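Local coordinates for protein alginate lyase A1-II' (Sphingomonas sp. A1, PDB 2CWS) that probably depolymerises the polysaccharide alginate by a lyase reaction, this chain being the lyase domain of polysaccharide lyase family 7, at residues A[108-113]-A[124-129]; A[134-139]-A[164-169]; A[149-154]-A[173-178]. All coordinates share one frame; numbering follows the deposited sequence. Where two conformers were deposited one is given.

Contact 1 (A[108-113]-A[124-129]); sequences VAQIHG and LVKAVF. With SO4 (sulfate ion), chain B.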
ATOM      1  N   VAL A 108      -5.434  -1.098  -0.809  1.00  3.47           N
ATOM      2  CA  VAL A 108      -4.877  -1.960   0.238  1.00  3.24           C
ATOM      3  C   VAL A 108      -3.395  -2.218   0.068  1.00  3.11           C
ATOM      4  O   VAL A 108      -2.781  -2.770   0.995  1.00  3.81           O
ATOM      5  CB  VAL A 108      -5.660  -3.295   0.379  1.00  3.83           C
ATOM      6  CG1 VAL A 108      -7.083  -3.031   0.844  1.00  5.28           C
ATOM      7  CG2 VAL A 108      -5.616  -4.067  -0.939  1.00  5.71           C
ATOM      8  N   ALA A 109      -2.789  -1.826  -1.040  1.00  3.09           N
ATOM      9  CA  ALA A 109      -1.359  -1.941  -1.221  1.00  3.08           C
ATOM     10  C   ALA A 109      -0.939  -1.040  -2.358  1.00  2.96           C
ATOM     11  O   ALA A 109      -1.755  -0.701  -3.237  1.00  3.60           O
ATOM     12  CB  ALA A 109      -0.950  -3.392  -1.526  1.00  4.37           C
ATOM     13  N   GLN A 110       0.327  -0.647  -2.344  1.00  3.25           N
ATOM     14  CA  GLN A 110       0.867   0.191  -3.433  1.00  3.23           C
ATOM     15  C   GLN A 110       2.330  -0.137  -3.665  1.00  3.33           C
ATOM     16  O   GLN A 110       3.051  -0.615  -2.783  1.00  3.36           O
ATOM     17  CB  GLN A 110       0.809   1.722  -3.135  1.00  3.50           C
ATOM     18  CG  GLN A 110      -0.531   2.190  -2.609  1.00  4.28           C
ATOM     19  CD  GLN A 110      -0.604   3.695  -2.614  1.00  4.50           C
ATOM     20  OE1 GLN A 110      -0.326   4.327  -3.654  1.00  6.40           O
ATOM     21  NE2 GLN A 110      -0.993   4.271  -1.487  1.00  4.83           N
ATOM     22  N   ILE A 111       2.781   0.239  -4.871  1.00  3.28           N
ATOM     23  CA  ILE A 111       4.165   0.660  -5.086  1.00  3.86           C
ATOM     24  C   ILE A 111       4.063   2.155  -5.384  1.00  4.18           C
ATOM     25  O   ILE A 111       3.361   2.513  -6.337  1.00  4.61           O
ATOM     26  CB  ILE A 111       4.884  -0.067  -6.240  0.89  4.39           C
ATOM     27  CG1 ILE A 111       5.004  -1.555  -5.963  0.89  5.30           C
ATOM     28  CG2 ILE A 111       6.253   0.587  -6.444  0.89  5.66           C
ATOM     29  CD1 ILE A 111       5.631  -2.283  -7.143  0.89  5.92           C
ATOM     30  N   HIS A 112       4.782   2.978  -4.623  1.00  4.30           N
ATOM     31  CA  HIS A 112       4.722   4.396  -4.854  1.00  4.54           C
ATOM     32  C   HIS A 112       6.061   4.906  -5.382  1.00  4.70           C
ATOM     33  O   HIS A 112       7.138   4.501  -4.865  1.00  5.12           O
ATOM     34  CB  HIS A 112       4.397   5.081  -3.504  1.00  5.75           C
ATOM     35  CG  HIS A 112       3.712   6.385  -3.706  1.00  5.70           C
ATOM     36  ND1 HIS A 112       4.306   7.521  -4.217  1.00  6.50           N
ATOM     37  CD2 HIS A 112       2.426   6.705  -3.479  1.00  7.01           C
ATOM     38  CE1 HIS A 112       3.409   8.499  -4.266  1.00  8.31           C
ATOM     39  NE2 HIS A 112       2.232   8.044  -3.815  1.00  8.79           N
ATOM     40  N   GLY A 113       6.009   5.772  -6.405  1.00  5.05           N
ATOM     41  CA  GLY A 113       7.206   6.441  -6.826  1.00  4.84           C
ATOM     42  C   GLY A 113       7.622   7.545  -5.881  1.00  4.71           C
ATOM     43  O   GLY A 113       6.830   8.086  -5.115  1.00  6.03           O
ATOM     44  N   LEU A 124       2.908   4.092  -8.613  1.00  4.37           N
ATOM     45  CA  LEU A 124       3.078   3.190  -9.759  1.00  4.47           C
ATOM     46  C   LEU A 124       2.032   2.074  -9.782  1.00  3.83           C
ATOM     47  O   LEU A 124       1.383   1.865 -10.801  1.00  5.56           O
ATOM     48  CB  LEU A 124       4.481   2.564  -9.724  1.00  4.72           C
ATOM     49  CG  LEU A 124       4.722   1.496 -10.837  1.00  5.25           C
ATOM     50  CD1 LEU A 124       4.701   2.160 -12.229  1.00  6.34           C
ATOM     51  CD2 LEU A 124       6.025   0.760 -10.577  1.00  6.58           C
ATOM     52  N   VAL A 125       1.868   1.355  -8.675  1.00  4.17           N
ATOM     53  CA  VAL A 125       0.859   0.289  -8.577  1.00  3.88           C
ATOM     54  C   VAL A 125      -0.080   0.642  -7.443  1.00  3.66           C
ATOM     55  O   VAL A 125       0.391   0.960  -6.345  1.00  4.16           O
ATOM     56  CB  VAL A 125       1.483  -1.093  -8.338  1.00  4.28           C
ATOM     57  CG1 VAL A 125       0.378  -2.152  -8.213  1.00  5.57           C
ATOM     58  CG2 VAL A 125       2.502  -1.430  -9.442  1.00  5.13           C
ATOM     59  N   LYS A 126      -1.368   0.529  -7.680  1.00  3.87           N
ATOM     60  CA  LYS A 126      -2.394   0.684  -6.658  1.00  4.11           C
ATOM     61  C   LYS A 126      -3.304  -0.514  -6.657  1.00  3.61           C
ATOM     62  O   LYS A 126      -3.912  -0.836  -7.695  1.00  4.91           O
ATOM     63  CB  LYS A 126      -3.253   1.947  -6.907  1.00  5.32           C
ATOM     64  CG  LYS A 126      -2.390   3.218  -6.993  1.00  7.74           C
ATOM     65  CD  LYS A 126      -3.146   4.392  -7.666  1.00 10.88           C
ATOM     66  CE  LYS A 126      -3.211   4.136  -9.200  1.00 16.56           C
ATOM     67  NZ  LYS A 126      -3.919   5.288  -9.853  1.00 23.19           N
ATOM     68  N   ALA A 127      -3.405  -1.213  -5.522  1.00  3.67           N
ATOM     69  CA  ALA A 127      -4.278  -2.386  -5.399  1.00  3.31           C
ATOM     70  C   ALA A 127      -5.611  -1.897  -4.875  1.00  2.83           C
ATOM     71  O   ALA A 127      -5.753  -1.619  -3.679  1.00  3.87           O
ATOM     72  CB  ALA A 127      -3.609  -3.427  -4.509  1.00  5.03           C
ATOM     73  N   VAL A 128      -6.576  -1.745  -5.787  1.00  3.38           N
ATOM     74  CA  VAL A 128      -7.873  -1.142  -5.485  1.00  3.72           C
ATOM     75  C   VAL A 128      -8.908  -2.208  -5.211  1.00  4.57           C
ATOM     76  O   VAL A 128      -9.262  -2.987  -6.114  1.00  6.78           O
ATOM     77  CB  VAL A 128      -8.333  -0.274  -6.668  1.00  4.91           C
ATOM     78  CG1 VAL A 128      -9.670   0.387  -6.328  1.00  8.12           C
ATOM     79  CG2 VAL A 128      -7.271   0.773  -7.042  1.00  6.60           C
ATOM     80  N   PHE A 129      -9.376  -2.261  -3.959  1.00  4.07           N
ATOM     81  CA  PHE A 129     -10.357  -3.250  -3.529  1.00  4.69           C
ATOM     82  C   PHE A 129     -11.750  -2.673  -3.637  1.00  4.74           C
ATOM     83  O   PHE A 129     -12.047  -1.603  -3.108  1.00  6.07           O
ATOM     84  CB  PHE A 129     -10.067  -3.681  -2.074  1.00  5.72           C
ATOM     85  CG  PHE A 129     -11.109  -4.678  -1.582  1.00  4.74           C
ATOM     86  CD1 PHE A 129     -12.319  -4.304  -1.028  1.00  6.14           C
ATOM     87  CD2 PHE A 129     -10.834  -6.027  -1.709  1.00  6.93           C
ATOM     88  CE1 PHE A 129     -13.254  -5.232  -0.693  1.00  5.89           C
ATOM     89  CE2 PHE A 129     -11.778  -6.970  -1.353  1.00  6.81           C
ATOM     90  CZ  PHE A 129     -13.028  -6.558  -0.852  1.00  5.99           C
TER
HETATM   91  S   SO4 B 401      -0.994   8.909  -2.655  0.66  5.94           S
HETATM   92  O1  SO4 B 401      -0.570   7.613  -1.858  0.66  4.68           O
HETATM   93  O2  SO4 B 401       0.053   9.371  -3.539  0.66  7.26           O
HETATM   94  O3  SO4 B 401      -2.129   8.639  -3.456  0.66  5.91           O
HETATM   95  O4  SO4 B 401      -1.289   9.975  -1.704  0.66  7.40           O

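Contact 2 (A[134-139]-A[164-169]); sequences LDMQVK and MEIRVT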
ATOM      1  N   LEU A 134     -10.875  -6.937  -7.337  1.00  4.49           N
ATOM      2  CA  LEU A 134      -9.714  -6.084  -7.056  1.00  4.13           C
ATOM      3  C   LEU A 134      -9.101  -5.685  -8.381  1.00  3.92           C
ATOM      4  O   LEU A 134      -9.039  -6.485  -9.338  1.00  6.18           O
ATOM      5  CB  LEU A 134      -8.715  -6.823  -6.165  1.00  7.20           C
ATOM      6  CG  LEU A 134      -7.602  -5.846  -5.657  1.00  7.26           C
ATOM      7  CD1 LEU A 134      -7.343  -6.031  -4.181  1.00  9.14           C
ATOM      8  CD2 LEU A 134      -6.373  -6.081  -6.529  1.00  7.60           C
ATOM      9  N   ASP A 135      -8.674  -4.443  -8.492  1.00  3.51           N
ATOM     10  CA  ASP A 135      -8.055  -3.890  -9.686  1.00  3.45           C
ATOM     11  C   ASP A 135      -6.629  -3.479  -9.320  1.00  3.72           C
ATOM     12  O   ASP A 135      -6.451  -2.539  -8.539  1.00  4.21           O
ATOM     13  CB  ASP A 135      -8.866  -2.693 -10.150  1.00  4.75           C
ATOM     14  CG  ASP A 135      -8.346  -2.025 -11.405  1.00  4.38           C
ATOM     15  OD1 ASP A 135      -7.390  -2.489 -12.045  1.00  5.08           O
ATOM     16  OD2 ASP A 135      -8.977  -0.957 -11.714  1.00  5.84           O
ATOM     17  N   MET A 136      -5.644  -4.198  -9.845  1.00  3.85           N
ATOM     18  CA  MET A 136      -4.247  -3.771  -9.696  1.00  4.49           C
ATOM     19  C   MET A 136      -3.945  -2.786 -10.797  1.00  5.27           C
ATOM     20  O   MET A 136      -3.681  -3.167 -11.942  1.00  9.42           O
ATOM     21  CB  MET A 136      -3.317  -4.965 -10.018  0.62  5.93           C
ATOM     22  CG  MET A 136      -3.251  -5.870  -8.806  0.62  5.18           C
ATOM     23  SD  MET A 136      -2.325  -5.171  -7.431  0.62  4.01           S
ATOM     24  CE  MET A 136      -1.639  -6.700  -6.812  0.62  8.86           C
ATOM     25  N   GLN A 137      -3.999  -1.519 -10.478  1.00  4.22           N
ATOM     26  CA  GLN A 137      -3.832  -0.433 -11.446  1.00  5.28           C
ATOM     27  C   GLN A 137      -2.348  -0.092 -11.535  1.00  5.59           C
ATOM     28  O   GLN A 137      -1.693   0.099 -10.516  1.00  8.47           O
ATOM     29  CB  GLN A 137      -4.614   0.803 -10.968  1.00  6.20           C
ATOM     30  CG  GLN A 137      -6.107   0.510 -10.910  1.00  7.08           C
ATOM     31  CD  GLN A 137      -6.991   1.663 -10.442  1.00  7.46           C
ATOM     32  OE1 GLN A 137      -8.255   1.535 -10.450  1.00 10.07           O
ATOM     33  NE2 GLN A 137      -6.451   2.737 -10.022  1.00  9.11           N
ATOM     34  N   VAL A 138      -1.844  -0.029 -12.762  1.00  5.21           N
ATOM     35  CA  VAL A 138      -0.428   0.342 -12.981  1.00  5.11           C
ATOM     36  C   VAL A 138      -0.402   1.613 -13.789  1.00  4.76           C
ATOM     37  O   VAL A 138      -0.936   1.672 -14.925  1.00  5.57           O
ATOM     38  CB  VAL A 138       0.374  -0.779 -13.677  1.00  5.50           C
ATOM     39  CG1 VAL A 138       1.828  -0.371 -13.780  1.00  6.30           C
ATOM     40  CG2 VAL A 138       0.241  -2.106 -12.925  1.00  6.96           C
ATOM     41  N   LYS A 139       0.185   2.655 -13.253  1.00  5.11           N
ATOM     42  CA  LYS A 139       0.212   3.915 -13.956  1.00  5.50           C
ATOM     43  C   LYS A 139       1.041   3.797 -15.218  1.00  5.53           C
ATOM     44  O   LYS A 139       2.071   3.126 -15.230  1.00  6.13           O
ATOM     45  CB  LYS A 139       0.784   4.977 -13.002  1.00  6.96           C
ATOM     46  CG  LYS A 139       0.591   6.399 -13.570  1.00  8.40           C
ATOM     47  CD  LYS A 139       1.063   7.490 -12.644  1.00  9.87           C
ATOM     48  CE  LYS A 139       0.566   8.875 -12.982  1.00 11.61           C
ATOM     49  NZ  LYS A 139       0.788   9.267 -14.418  1.00 11.72           N
ATOM     50  N   MET A 164      -1.759 -11.705  -1.949  1.00  3.97           N
ATOM     51  CA  MET A 164      -1.334 -10.725  -2.932  1.00  4.38           C
ATOM     52  C   MET A 164       0.180 -10.757  -3.081  1.00  4.16           C
ATOM     53  O   MET A 164       0.889 -10.981  -2.100  1.00  4.61           O
ATOM     54  CB  MET A 164      -1.774  -9.337  -2.455  1.00  4.90           C
ATOM     55  CG  MET A 164      -1.420  -8.228  -3.416  1.00  5.82           C
ATOM     56  SD  MET A 164      -1.852  -6.601  -2.753  1.00  7.98           S
ATOM     57  CE  MET A 164      -3.645  -6.747  -2.671  1.00  9.50           C
ATOM     58  N   GLU A 165       0.646 -10.502  -4.312  1.00  4.24           N
ATOM     59  CA  GLU A 165       2.081 -10.287  -4.496  1.00  4.83           C
ATOM     60  C   GLU A 165       2.209  -9.157  -5.504  1.00  3.84           C
ATOM     61  O   GLU A 165       1.470  -9.081  -6.474  1.00  4.71           O
ATOM     62  CB  GLU A 165       2.744 -11.566  -5.002  1.00  5.66           C
ATOM     63  CG  GLU A 165       4.255 -11.438  -5.185  1.00  8.24           C
ATOM     64  CD  GLU A 165       4.859 -12.778  -5.527  1.00 12.16           C
ATOM     65  OE1 GLU A 165       5.827 -12.795  -6.292  1.00 15.27           O
ATOM     66  OE2 GLU A 165       4.339 -13.836  -5.054  1.00 15.82           O
ATOM     67  N   ILE A 166       3.179  -8.291  -5.237  1.00  4.13           N
ATOM     68  CA  ILE A 166       3.500  -7.216  -6.185  1.00  4.14           C
ATOM     69  C   ILE A 166       5.017  -7.230  -6.354  1.00  3.73           C
ATOM     70  O   ILE A 166       5.728  -7.108  -5.346  1.00  4.57           O
ATOM     71  CB  ILE A 166       3.036  -5.819  -5.755  1.00  4.79           C
ATOM     72  CG1 ILE A 166       1.568  -5.856  -5.322  1.00  6.89           C
ATOM     73  CG2 ILE A 166       3.283  -4.843  -6.872  1.00  8.13           C
ATOM     74  CD1 ILE A 166       1.071  -4.477  -4.823  1.00  7.43           C
ATOM     75  N   ARG A 167       5.478  -7.441  -7.572  1.00  5.07           N
ATOM     76  CA  ARG A 167       6.928  -7.570  -7.853  1.00  4.62           C
ATOM     77  C   ARG A 167       7.316  -6.640  -8.954  1.00  4.76           C
ATOM     78  O   ARG A 167       6.632  -6.569  -9.972  1.00  6.24           O
ATOM     79  CB  ARG A 167       7.246  -9.044  -8.255  1.00  5.88           C
ATOM     80  CG  ARG A 167       8.670  -9.220  -8.757  1.00  6.30           C
ATOM     81  CD  ARG A 167       8.983 -10.709  -8.919  1.00  7.37           C
ATOM     82  NE  ARG A 167       8.201 -11.436  -9.932  1.00  8.30           N
ATOM     83  CZ  ARG A 167       8.611 -11.696 -11.169  1.00  8.02           C
ATOM     84  NH1 ARG A 167       9.774 -11.239 -11.650  1.00  9.04           N
ATOM     85  NH2 ARG A 167       7.826 -12.409 -11.971  1.00 10.13           N
ATOM     86  N   VAL A 168       8.454  -5.983  -8.788  1.00  4.54           N
ATOM     87  CA  VAL A 168       9.116  -5.329  -9.893  1.00  4.39           C
ATOM     88  C   VAL A 168      10.392  -6.112 -10.191  1.00  4.48           C
ATOM     89  O   VAL A 168      11.197  -6.315  -9.270  1.00  5.05           O
ATOM     90  CB  VAL A 168       9.492  -3.850  -9.561  1.00  4.66           C
ATOM     91  CG1 VAL A 168      10.457  -3.267 -10.586  1.00  5.59           C
ATOM     92  CG2 VAL A 168       8.223  -3.006  -9.461  1.00  5.49           C
ATOM     93  N   THR A 169      10.590  -6.498 -11.430  1.00  4.68           N
ATOM     94  CA  THR A 169      11.877  -7.019 -11.880  1.00  5.46           C
ATOM     95  C   THR A 169      12.262  -6.249 -13.114  1.00  5.20           C
ATOM     96  O   THR A 169      11.553  -6.309 -14.143  1.00  5.77           O
ATOM     97  CB  THR A 169      11.845  -8.531 -12.159  1.00  6.19           C
ATOM     98  OG1 THR A 169      11.622  -9.211 -10.915  1.00  6.42           O
ATOM     99  CG2 THR A 169      13.194  -9.000 -12.743  1.00  7.87           C
TER

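Contact 3 (A[149-154]-A[173-178]); sequences VHNYFT and AYVTMN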
ATOM      1  N   VAL A 149      -3.164   1.371 -16.499  1.00  5.89           N
ATOM      2  CA  VAL A 149      -3.477   0.039 -17.011  1.00  6.22           C
ATOM      3  C   VAL A 149      -4.206  -0.704 -15.890  1.00  4.99           C
ATOM      4  O   VAL A 149      -3.651  -0.888 -14.809  1.00  6.90           O
ATOM      5  CB  VAL A 149      -2.226  -0.731 -17.430  1.00  7.33           C
ATOM      6  CG1 VAL A 149      -2.621  -2.080 -18.015  1.00  8.15           C
ATOM      7  CG2 VAL A 149      -1.368   0.118 -18.411  1.00  9.97           C
ATOM      8  N   HIS A 150      -5.433  -1.141 -16.161  1.00  5.10           N
ATOM      9  CA  HIS A 150      -6.210  -1.858 -15.158  1.00  4.97           C
ATOM     10  C   HIS A 150      -5.962  -3.341 -15.290  1.00  4.90           C
ATOM     11  O   HIS A 150      -5.716  -3.863 -16.387  1.00  6.67           O
ATOM     12  CB  HIS A 150      -7.709  -1.538 -15.347  1.00  5.82           C
ATOM     13  CG  HIS A 150      -7.968  -0.074 -15.124  1.00  5.46           C
ATOM     14  ND1 HIS A 150      -8.361   0.407 -13.917  1.00  6.35           N
ATOM     15  CD2 HIS A 150      -7.818   1.030 -15.904  1.00  7.13           C
ATOM     16  CE1 HIS A 150      -8.470   1.729 -13.953  1.00  6.96           C
ATOM     17  NE2 HIS A 150      -8.166   2.121 -15.180  1.00  8.19           N
ATOM     18  N   ASN A 151      -6.037  -4.045 -14.155  1.00  4.73           N
ATOM     19  CA  ASN A 151      -5.849  -5.508 -14.127  1.00  4.74           C
ATOM     20  C   ASN A 151      -6.870  -6.061 -13.139  1.00  4.00           C
ATOM     21  O   ASN A 151      -6.684  -5.931 -11.902  1.00  4.37           O
ATOM     22  CB  ASN A 151      -4.428  -5.890 -13.700  1.00  5.15           C
ATOM     23  CG  ASN A 151      -3.395  -5.381 -14.709  1.00  5.55           C
ATOM     24  OD1 ASN A 151      -3.160  -6.031 -15.755  1.00  6.54           O
ATOM     25  ND2 ASN A 151      -2.802  -4.209 -14.457  1.00  5.82           N
ATOM     26  N   TYR A 152      -7.929  -6.634 -13.663  1.00  3.99           N
ATOM     27  CA  TYR A 152      -9.089  -6.987 -12.836  1.00  4.12           C
ATOM     28  C   TYR A 152      -9.054  -8.454 -12.390  1.00  4.19           C
ATOM     29  O   TYR A 152      -8.817  -9.349 -13.241  1.00  5.07           O
ATOM     30  CB  TYR A 152     -10.401  -6.777 -13.619  1.00  4.97           C
ATOM     31  CG  TYR A 152     -10.582  -5.297 -13.977  1.00  5.12           C
ATOM     32  CD1 TYR A 152     -10.500  -4.837 -15.271  1.00  6.31           C
ATOM     33  CD2 TYR A 152     -10.822  -4.373 -12.950  1.00  5.93           C
ATOM     34  CE1 TYR A 152     -10.694  -3.429 -15.534  1.00  6.42           C
ATOM     35  CE2 TYR A 152     -11.006  -3.006 -13.172  1.00  6.00           C
ATOM     36  CZ  TYR A 152     -10.930  -2.574 -14.470  1.00  6.15           C
ATOM     37  OH  TYR A 152     -11.069  -1.221 -14.779  1.00  7.01           O
ATOM     38  N   PHE A 153      -9.309  -8.640 -11.102  1.00  4.22           N
ATOM     39  CA  PHE A 153      -9.405  -9.962 -10.490  1.00  4.50           C
ATOM     40  C   PHE A 153     -10.842 -10.096 -10.006  1.00  4.97           C
ATOM     41  O   PHE A 153     -11.255  -9.451  -9.028  1.00  6.48           O
ATOM     42  CB  PHE A 153      -8.395 -10.091  -9.328  1.00  5.09           C
ATOM     43  CG  PHE A 153      -6.970  -9.953  -9.814  1.00  4.27           C
ATOM     44  CD1 PHE A 153      -6.378  -8.667  -9.893  1.00  4.99           C
ATOM     45  CD2 PHE A 153      -6.267 -11.059 -10.214  1.00  5.08           C
ATOM     46  CE1 PHE A 153      -5.064  -8.585 -10.388  1.00  5.35           C
ATOM     47  CE2 PHE A 153      -4.956 -10.970 -10.656  1.00  5.43           C
ATOM     48  CZ  PHE A 153      -4.367  -9.739 -10.735  1.00  5.90           C
ATOM     49  N   THR A 154     -11.573 -10.955 -10.685  1.00  5.46           N
ATOM     50  CA  THR A 154     -12.984 -11.172 -10.446  1.00  6.35           C
ATOM     51  C   THR A 154     -13.225 -12.147  -9.302  1.00  5.59           C
ATOM     52  O   THR A 154     -12.641 -13.243  -9.263  1.00  6.11           O
ATOM     53  CB  THR A 154     -13.617 -11.730 -11.730  1.00  7.62           C
ATOM     54  OG1 THR A 154     -13.439 -10.757 -12.752  1.00  9.41           O
ATOM     55  CG2 THR A 154     -15.086 -12.005 -11.545  1.00  8.17           C
ATOM     56  N   ALA A 173       6.326  -4.656 -13.855  1.00  4.44           N
ATOM     57  CA  ALA A 173       5.507  -4.923 -12.663  1.00  4.26           C
ATOM     58  C   ALA A 173       4.694  -6.190 -12.889  1.00  4.63           C
ATOM     59  O   ALA A 173       4.002  -6.312 -13.915  1.00  6.02           O
ATOM     60  CB  ALA A 173       4.560  -3.771 -12.379  1.00  5.58           C
ATOM     61  N   TYR A 174       4.747  -7.089 -11.926  1.00  4.21           N
ATOM     62  CA  TYR A 174       3.981  -8.324 -11.895  1.00  4.51           C
ATOM     63  C   TYR A 174       3.029  -8.212 -10.710  1.00  4.04           C
ATOM     64  O   TYR A 174       3.478  -8.062  -9.572  1.00  4.99           O
ATOM     65  CB  TYR A 174       4.896  -9.556 -11.747  1.00  4.81           C
ATOM     66  CG  TYR A 174       5.901  -9.634 -12.874  1.00  5.15           C
ATOM     67  CD1 TYR A 174       7.102  -8.925 -12.821  1.00  5.69           C
ATOM     68  CD2 TYR A 174       5.629 -10.416 -13.995  1.00  6.16           C
ATOM     69  CE1 TYR A 174       8.031  -8.980 -13.855  1.00  5.99           C
ATOM     70  CE2 TYR A 174       6.541 -10.486 -15.040  1.00  6.34           C
ATOM     71  CZ  TYR A 174       7.723  -9.779 -14.945  1.00  6.11           C
ATOM     72  OH  TYR A 174       8.643  -9.829 -16.008  1.00  8.12           O
ATOM     73  N   VAL A 175       1.733  -8.263 -10.998  1.00  3.93           N
ATOM     74  CA  VAL A 175       0.698  -8.020  -9.995  1.00  4.33           C
ATOM     75  C   VAL A 175      -0.130  -9.284  -9.869  1.00  4.01           C
ATOM     76  O   VAL A 175      -0.637  -9.800 -10.873  1.00  4.51           O
ATOM     77  CB  VAL A 175      -0.117  -6.755 -10.352  1.00  4.44           C
ATOM     78  CG1 VAL A 175       0.811  -5.534 -10.347  1.00  6.68           C
ATOM     79  CG2 VAL A 175      -0.865  -6.868 -11.682  1.00  5.46           C
ATOM     80  N   THR A 176      -0.279  -9.768  -8.633  1.00  4.11           N
ATOM     81  CA  THR A 176      -0.835 -11.100  -8.436  1.00  4.62           C
ATOM     82  C   THR A 176      -1.850 -11.106  -7.322  1.00  4.05           C
ATOM     83  O   THR A 176      -1.613 -10.570  -6.228  1.00  4.42           O
ATOM     84  CB  THR A 176       0.315 -12.050  -7.979  1.00  5.27           C
ATOM     85  OG1 THR A 176       1.335 -12.028  -9.010  1.00  5.96           O
ATOM     86  CG2 THR A 176      -0.136 -13.485  -7.754  1.00  6.07           C
ATOM     87  N   MET A 177      -2.965 -11.794  -7.581  1.00  4.33           N
ATOM     88  CA  MET A 177      -3.932 -12.148  -6.544  1.00  3.88           C
ATOM     89  C   MET A 177      -4.192 -13.629  -6.605  1.00  4.25           C
ATOM     90  O   MET A 177      -4.553 -14.146  -7.670  1.00  4.65           O
ATOM     91  CB  MET A 177      -5.288 -11.418  -6.778  1.00  5.46           C
ATOM     92  CG  MET A 177      -5.158  -9.921  -6.587  1.00  6.81           C
ATOM     93  SD  MET A 177      -4.953  -9.444  -4.858  1.00  8.75           S
ATOM     94  CE  MET A 177      -6.670  -9.701  -4.287  1.00  9.98           C
ATOM     95  N   ASN A 178      -3.999 -14.306  -5.496  1.00  4.49           N
ATOM     96  CA  ASN A 178      -4.340 -15.734  -5.384  1.00  4.99           C
ATOM     97  C   ASN A 178      -3.678 -16.545  -6.483  1.00  4.64           C
ATOM     98  O   ASN A 178      -4.281 -17.438  -7.064  1.00  5.33           O
ATOM     99  CB  ASN A 178      -5.847 -15.956  -5.357  1.00  5.14           C
ATOM    100  CG  ASN A 178      -6.513 -15.139  -4.238  1.00  4.75           C
ATOM    101  OD1 ASN A 178      -5.895 -14.856  -3.191  1.00  5.38           O
ATOM    102  ND2 ASN A 178      -7.748 -14.796  -4.456  1.00  7.01           N
TER

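Contact 1 (A[108-113]-A[124-129])
Two flat groups on one sheet face, the carboxamide of Gln110 and the imidazole of His112, turn toward a bound sulfate. The ion meets the imidazole at its edge, in the ring plane, where His112 NE2 donates to sulfate O2 over 2.6 Å at a nearly straight 177°. At another point of that edge His112 ND1 gives its hydrogen to Gly113 O at 2.7 Å, within the ring plane, so two bonds fix the rotation of the ring. The ring of Tyr199 meets it with its plane almost parallel. The Gln110 amide brings OE1 to 4.1 Å from CG of Lys126, while NE2 bonds to Glu69 and reaches sulfate O1 weakly, at 3.4 Å. The Gln-Ile-His sequence matches a motif of the family's substrate cleft, and the sulfate, probably from the crystallisation liquor and also held by Arg67 and Tyr205, may mark an anion position there.

Beneath these groups, a classic beta bulge interrupts the antiparallel pairing: Ile111 O accepts from both Leu124 N (2.8 Å) and Val125 N (3.0 Å). Farther along, Val108 N binds Ala127 O at 2.9 Å. On the face away from the sulfate, the methyls of Ala109 and Ala127 meet, CB to CB, at 4.0 Å.

Strand 106-114 thus forms a hairpin with strand 120-130, with strand 197-202 on its other flank and strand 133-139 continuing the sheet beyond 120-130. Ala109 and Ile111 pack against strand 162-169 of the other sheet.

Contact 2 (A[134-139]-A[164-169])
Across the interior of the beta sandwich, Leu134 and Met136 of one sheet meet Met164 and Ile166 of the other. The two segments run nearly parallel, at 12°, with their axes 10.9 Å apart. No backbone pairing joins them; the contact is made mainly by side chains.

Met136 does most of the bridging. In the conformer described here, one of two deposited, its chain bends at chi2 (-71°) and carries the terminal methyl across to the other sheet. There Met136 CE lies 3.6 Å from CG1 of Ile166 and 3.7 Å from CG of Met164, so one methyl touches two neighbours of the same sheet face. The Met136 chain crosses both partners obliquely. Met164 starts out extended, with CG opposite its backbone N (chi1 -178°), and turns only at the sulfur. That turn sends Met164 CE to CD1 of Leu134, 4.1 Å away, where the two side chains cross at about a right angle.

Val175 and Met177 of strand 172-177 continue this layer on one flank, and Met91 and Leu93 of strand 88-99 also belong to it.

Hydrogen bonds are absent between the segments, so the join rests on dispersion and the exclusion of water. Such contacts impose little direction on a flexible thioether, which is consistent with the second conformer of Met136.

Contact 3 (A[149-154]-A[173-178])
Met177 lies across one face of the Phe153 ring where strands 148-154 and 172-177, members of different sheets of the beta sandwich, approach each other. Strands 152-154 and 173-177 run almost parallel, at 12°, and their axes come within 8.6 Å.

The aromatic contacts dominate. Met177 meets the ring in a CH-pi contact, its CG standing 3.7 Å from the ring centroid and close to the normal. The sulfur continues upward: Met177 SD is 5.5 Å from the same centroid, above the face and at a distance, a Met-aromatic contact of the looser kind. Met177 CB touches Phe153 CD2 at 3.6 Å, and with chi1 at -67° CG lies opposite the carbonyl carbon, which brings it over the ring centre. Arg182 adds a cation-pi interaction to the same ring.

A polar atom meets the ring differently. The carbonyl of Val175 approaches the edge near the ring plane, with Val175 O 3.7 Å from Phe153 CZ, where the positive rim of the ring would probably suit an oxygen. With an alanine here the ring that Met177 CG covers is gone, and the methionine chain would probably be left freer to turn beside a gap between the two strands.

Aliphatic packing is slight by comparison. While Asn151 spends its amide ND2 on Met136 O in the adjacent strand, its CB rests 4.2 Å from CG2 of Val175.

How the contacts relate
The three contacts follow one another across the sandwich. Strands 120-130, 133-139 and 148-154 are successive neighbours in one sheet, so contact 1 passes to contact 2, with centres about 7 Å apart, and contact 2 to contact 3, about 6 Å apart. Probable hydrogen bonds make both steps: Leu124 O to Lys139 N at 2.8 Å, and Val138 O to Val149 N at 2.7 Å. Strands 162-169 and 172-177 pair in the opposing sheet. Contacts 1 and 3 also meet through the interior, Val125 CG1 lying 4.0 Å from Val175 CG1. The sulfate occupies the Gln110 face of contact 1, whereas Ala127, on the other face, packs on Met136 of contact 2.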